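Local coordinates for protein arylmalonate decarboxylase (Bordetella bronchiseptica, PDB 3DTV) that catalyses the decarboxylation of 2-aryl-2-methylmalonates, giving 2-arylpropionates and carbon dioxide, at residues B[78-83]-B[131-136]; B[120-125]-B[183-188]. All coordinates share one frame; numbering follows the deposited sequence.

Contact 1: residues B[78-83]-B[131-136]; sequences SFYRGA and NERLAA. With SO4 (sulfate ion), chain J.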
# COMPACT_ATOMS: atom_id res chain seq x y z
N SER B 78 3.65 -8.10 1.47
CA SER B 78 4.01 -7.55 0.17
C SER B 78 5.43 -6.97 0.07
O SER B 78 5.99 -6.83 -1.04
CB SER B 78 2.90 -6.60 -0.29
OG SER B 78 3.03 -5.38 0.34
N PHE B 79 6.03 -6.66 1.22
CA PHE B 79 7.30 -5.92 1.31
C PHE B 79 8.40 -6.68 2.02
O PHE B 79 9.57 -6.64 1.60
CB PHE B 79 7.09 -4.60 2.00
CG PHE B 79 6.62 -3.47 1.10
CD1 PHE B 79 5.33 -2.91 1.28
CD2 PHE B 79 7.47 -2.93 0.15
CE1 PHE B 79 4.91 -1.83 0.49
CE2 PHE B 79 7.06 -1.86 -0.65
CZ PHE B 79 5.77 -1.31 -0.47
N TYR B 80 8.05 -7.42 3.08
CA TYR B 80 9.07 -7.84 4.09
C TYR B 80 10.03 -8.96 3.65
O TYR B 80 11.12 -9.15 4.22
CB TYR B 80 8.41 -8.24 5.40
CG TYR B 80 7.95 -7.08 6.24
CD1 TYR B 80 7.72 -5.83 5.69
CD2 TYR B 80 7.74 -7.25 7.62
CE1 TYR B 80 7.24 -4.76 6.48
CE2 TYR B 80 7.27 -6.16 8.43
CZ TYR B 80 7.03 -4.95 7.83
OH TYR B 80 6.63 -3.90 8.58
N ARG B 81 9.60 -9.73 2.66
CA ARG B 81 10.43 -10.85 2.19
C ARG B 81 11.12 -10.56 0.82
O ARG B 81 11.79 -11.41 0.26
CB ARG B 81 9.60 -12.13 2.12
CG ARG B 81 9.21 -12.71 3.48
CD ARG B 81 8.37 -13.92 3.22
NE ARG B 81 8.13 -14.64 4.45
CZ ARG B 81 7.06 -14.50 5.23
NH1 ARG B 81 6.00 -13.78 4.84
NH2 ARG B 81 7.04 -15.16 6.39
N GLY B 82 10.93 -9.36 0.30
CA GLY B 82 11.63 -8.97 -0.96
C GLY B 82 10.69 -9.04 -2.13
O GLY B 82 9.53 -9.47 -1.98
N ALA B 83 11.21 -8.63 -3.29
CA ALA B 83 10.47 -8.52 -4.53
C ALA B 83 10.21 -9.87 -5.21
O ALA B 83 9.15 -10.07 -5.82
CB ALA B 83 11.23 -7.53 -5.53
N ASN B 131 10.24 0.99 7.71
CA ASN B 131 11.17 1.70 6.78
C ASN B 131 12.36 0.86 6.33
O ASN B 131 12.70 0.88 5.16
CB ASN B 131 11.72 2.98 7.40
CG ASN B 131 10.75 4.15 7.31
OD1 ASN B 131 9.72 4.07 6.64
ND2 ASN B 131 11.11 5.26 7.96
N GLU B 132 13.00 0.16 7.26
CA GLU B 132 14.10 -0.78 6.98
C GLU B 132 13.71 -1.82 5.91
O GLU B 132 14.46 -2.09 4.97
CB GLU B 132 14.45 -1.49 8.30
CG GLU B 132 15.86 -1.86 8.52
CD GLU B 132 16.81 -0.65 8.55
OE1 GLU B 132 17.61 -0.52 7.58
OE2 GLU B 132 16.74 0.15 9.50
N ARG B 133 12.53 -2.39 6.08
CA ARG B 133 11.96 -3.38 5.21
C ARG B 133 11.59 -2.78 3.89
O ARG B 133 11.92 -3.34 2.84
CB ARG B 133 10.74 -4.07 5.88
CG ARG B 133 11.13 -5.18 6.90
CD ARG B 133 12.36 -5.91 6.32
NE ARG B 133 13.18 -6.29 7.41
CZ ARG B 133 14.39 -5.82 7.73
NH1 ARG B 133 15.12 -5.06 6.94
NH2 ARG B 133 14.90 -6.23 8.89
N LEU B 134 10.90 -1.64 3.90
CA LEU B 134 10.50 -1.03 2.65
C LEU B 134 11.69 -0.54 1.82
O LEU B 134 11.69 -0.66 0.61
CB LEU B 134 9.48 0.09 2.82
CG LEU B 134 8.15 -0.27 3.49
CD1 LEU B 134 6.94 0.54 3.03
CD2 LEU B 134 7.87 -1.76 3.50
N ALA B 135 12.71 -0.04 2.53
CA ALA B 135 13.91 0.51 1.93
C ALA B 135 14.65 -0.58 1.22
O ALA B 135 15.16 -0.37 0.12
CB ALA B 135 14.81 1.19 3.02
N ALA B 136 14.70 -1.77 1.83
CA ALA B 136 15.44 -2.88 1.25
C ALA B 136 14.77 -3.33 -0.06
O ALA B 136 15.45 -3.66 -1.02
CB ALA B 136 15.50 -4.01 2.21
S SO4 J . 5.76 -17.22 9.46
O1 SO4 J . 7.01 -16.92 10.16
O2 SO4 J . 5.90 -18.49 8.72
O3 SO4 J . 4.69 -17.39 10.45
O4 SO4 J . 5.37 -16.12 8.57
O HOH W 1 12.40 -6.13 2.46

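Contact 2: residues B[120-125]-B[183-188]; sequences VALATA and GILLSC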
# COMPACT_ATOMS: atom_id res chain seq x y z
N VAL B 120 14.38 8.25 -3.14
CA VAL B 120 13.18 8.32 -2.29
C VAL B 120 13.46 8.34 -0.78
O VAL B 120 14.15 7.45 -0.26
CB VAL B 120 12.12 7.19 -2.62
CG1 VAL B 120 12.74 5.88 -2.54
CG2 VAL B 120 10.92 7.21 -1.61
N ALA B 121 12.91 9.35 -0.10
CA ALA B 121 12.94 9.43 1.35
C ALA B 121 11.68 8.77 1.90
O ALA B 121 10.58 8.95 1.36
CB ALA B 121 13.05 10.84 1.80
N LEU B 122 11.88 7.92 2.90
CA LEU B 122 10.79 7.14 3.48
C LEU B 122 10.37 7.69 4.84
O LEU B 122 11.21 8.11 5.65
CB LEU B 122 11.18 5.66 3.63
CG LEU B 122 11.31 4.77 2.40
CD1 LEU B 122 12.67 4.98 1.74
CD2 LEU B 122 11.15 3.32 2.83
N ALA B 123 9.06 7.73 5.06
CA ALA B 123 8.47 8.12 6.32
C ALA B 123 7.42 7.10 6.69
O ALA B 123 6.67 6.62 5.83
CB ALA B 123 7.84 9.48 6.19
N THR B 124 7.38 6.75 7.98
CA THR B 124 6.32 5.90 8.56
C THR B 124 5.86 6.41 9.93
O THR B 124 6.62 7.05 10.65
CB THR B 124 6.78 4.42 8.77
OG1 THR B 124 5.61 3.61 9.05
CG2 THR B 124 7.86 4.33 9.95
N ALA B 125 4.63 6.09 10.32
CA ALA B 125 4.15 6.44 11.66
C ALA B 125 4.33 5.28 12.63
O ALA B 125 4.12 5.42 13.85
CB ALA B 125 2.70 6.86 11.61
N GLY B 183 11.35 12.32 -4.14
CA GLY B 183 9.95 12.11 -3.61
C GLY B 183 9.92 11.36 -2.30
O GLY B 183 10.96 11.06 -1.71
N ILE B 184 8.70 11.05 -1.80
CA ILE B 184 8.57 10.41 -0.51
C ILE B 184 7.58 9.25 -0.51
O ILE B 184 6.52 9.33 -1.15
CB ILE B 184 8.07 11.44 0.59
CG1 ILE B 184 8.76 12.81 0.37
CG2 ILE B 184 8.36 10.88 1.98
CD1 ILE B 184 8.51 13.78 1.49
N LEU B 185 7.95 8.16 0.19
CA LEU B 185 7.03 7.06 0.50
C LEU B 185 6.60 7.11 2.00
O LEU B 185 7.44 7.13 2.90
CB LEU B 185 7.67 5.70 0.12
CG LEU B 185 7.02 4.38 0.56
CD1 LEU B 185 5.69 4.18 -0.20
CD2 LEU B 185 7.94 3.21 0.18
N LEU B 186 5.28 7.18 2.22
CA LEU B 186 4.66 7.11 3.53
C LEU B 186 4.01 5.74 3.72
O LEU B 186 3.12 5.35 2.96
CB LEU B 186 3.60 8.19 3.64
CG LEU B 186 2.74 8.16 4.90
CD1 LEU B 186 3.61 8.42 6.09
CD2 LEU B 186 1.66 9.22 4.77
N SER B 187 4.59 5.01 4.73
CA SER B 187 4.01 3.71 4.96
C SER B 187 3.41 3.61 6.38
O SER B 187 3.65 4.49 7.22
CB SER B 187 5.03 2.64 4.76
OG SER B 187 5.77 2.40 5.94
N CYS B 188 2.65 2.54 6.61
CA CYS B 188 2.03 2.23 7.89
C CYS B 188 1.82 3.49 8.74
O CYS B 188 2.48 3.70 9.75
CB CYS B 188 2.82 1.13 8.62
SG CYS B 188 2.19 -0.63 8.27
O HOH W 2 7.99 3.99 4.48

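Contact 1: residues B[78-83]-B[131-136]
Phe79 and Tyr80 each present one ring face to helix 128-140, and a different residue of that helix lies over each. Over the Phe79 ring sits the isopropyl end of Leu134: CD1 lies above the ring centre, while CD2 presses on the root of the ring, 3.2 Å from Phe79 CG. The CD2 methyl makes a CH-pi contact 30° off the ring normal. Leu134 chi2, -149°, is well off staggered, which with the short CD2 approach suggests some strain in this side chain. Leu134 CD2 also lies at the edge of the Tyr80 ring, 4.3 Å from CE1.

Over the Tyr80 face lies the aliphatic part of Arg133. Arg133 CG stands 3.7 Å from the centroid of the Tyr80 ring, nearly on the normal, and Arg133 CB is 3.5 Å from Tyr80 CD1. The arginine chain bends at chi2 (-38°), and its guanidinium stands almost perpendicular to the tyrosine ring, so this is a CH-pi contact and not a cation-pi stack. Arg81 points away from the helix; its guanidinium meets a sulfate, probably from the crystallisation liquor, at the edge, with NH2 2.9 Å from sulfate O4.

No direct hydrogen bond crosses the contact. One water donates to both Phe79 O (3.0 Å) and Arg133 O (2.9 Å), bridging the two carbonyl oxygens. Phe137 meets Phe79 edge-to-face, and Met104 and Val108 of helix 104-115 also pack on it. The arrangement is a type I turn, Phe79 to Gly82, that leaves helix 75-79, has Gly82 as N-cap of helix 83-97, and seats its aromatic residues on helix 128-140. That helix lies on the sheet with 119-124 and 183-187, the turn in the half built on 9-13 and 69-72; two such alpha/beta halves are consistent with the aspartate/glutamate racemase clan.

Contact 2: residues B[120-125]-B[183-188]
Ala123 and Leu185 mark the tightest part of this parallel strand pair. Ala123 N donates to Leu185 O at 2.8 Å and almost straight (174°), and Ala123 O receives Ser187 N at 2.9 Å in its carbonyl plane. Toward the start of the strands Ala121 is held by two slightly longer bonds, giving its N-H to Gly183 O and accepting Leu185 N. Ile184 adds a close methyl: CG2, anti to the backbone N, reaches to 3.0 Å from Ala121 O. Leu122 and Leu185 lie side by side, their CD2 methyls 4.2 Å apart, and Val120 CG2 packs against Leu185 CB.

The pairing slackens toward the C-terminal ends, where Cys188 is partly exposed. Thr124 OG1 bonds to Ser187 O at 2.8 Å from well above the carbonyl plane, and the same hydroxyl is hydrogen-bonded to Tyr126 N. Ala125 N reaches Cys188 O through a longer, bent bond of 3.3 Å. On the face bearing Leu122 and Ser187 a water donates to Ala123 O and accepts from Ser187 OG. A glycerol, probably from the crystallisation liquor, lies near the Cys188 side chain.

Both strands are interior to their sheet, with 144-145 beside 119-124 and 208-210 beside 183-187. Leu122, Thr124 and Ser187 turn to helix 128-140, whereas Ala123, Ile184 and Leu186 turn to helix 164-177.

The two contacts illustrate how a helix packed on one sheet can also meet a segment from the other half of the molecule. Their centres are 12 Å apart, and their segments alternate along the chain: 78-83, 120-125, 131-136, then 183-188. Strand 119-124 of contact 2 leads directly into helix 128-140 of contact 1, which folds back over the sheet. Leu134 belongs to both environments, with CD1 3.3 Å from Ser187 CB and CB 3.6 Å from Leu122 CD2. Contact 2 thus lies within one four-stranded parallel sheet, while contact 1 ties its covering helix to the turn after helix 75-79, which follows strand 69-72 of the other sheet.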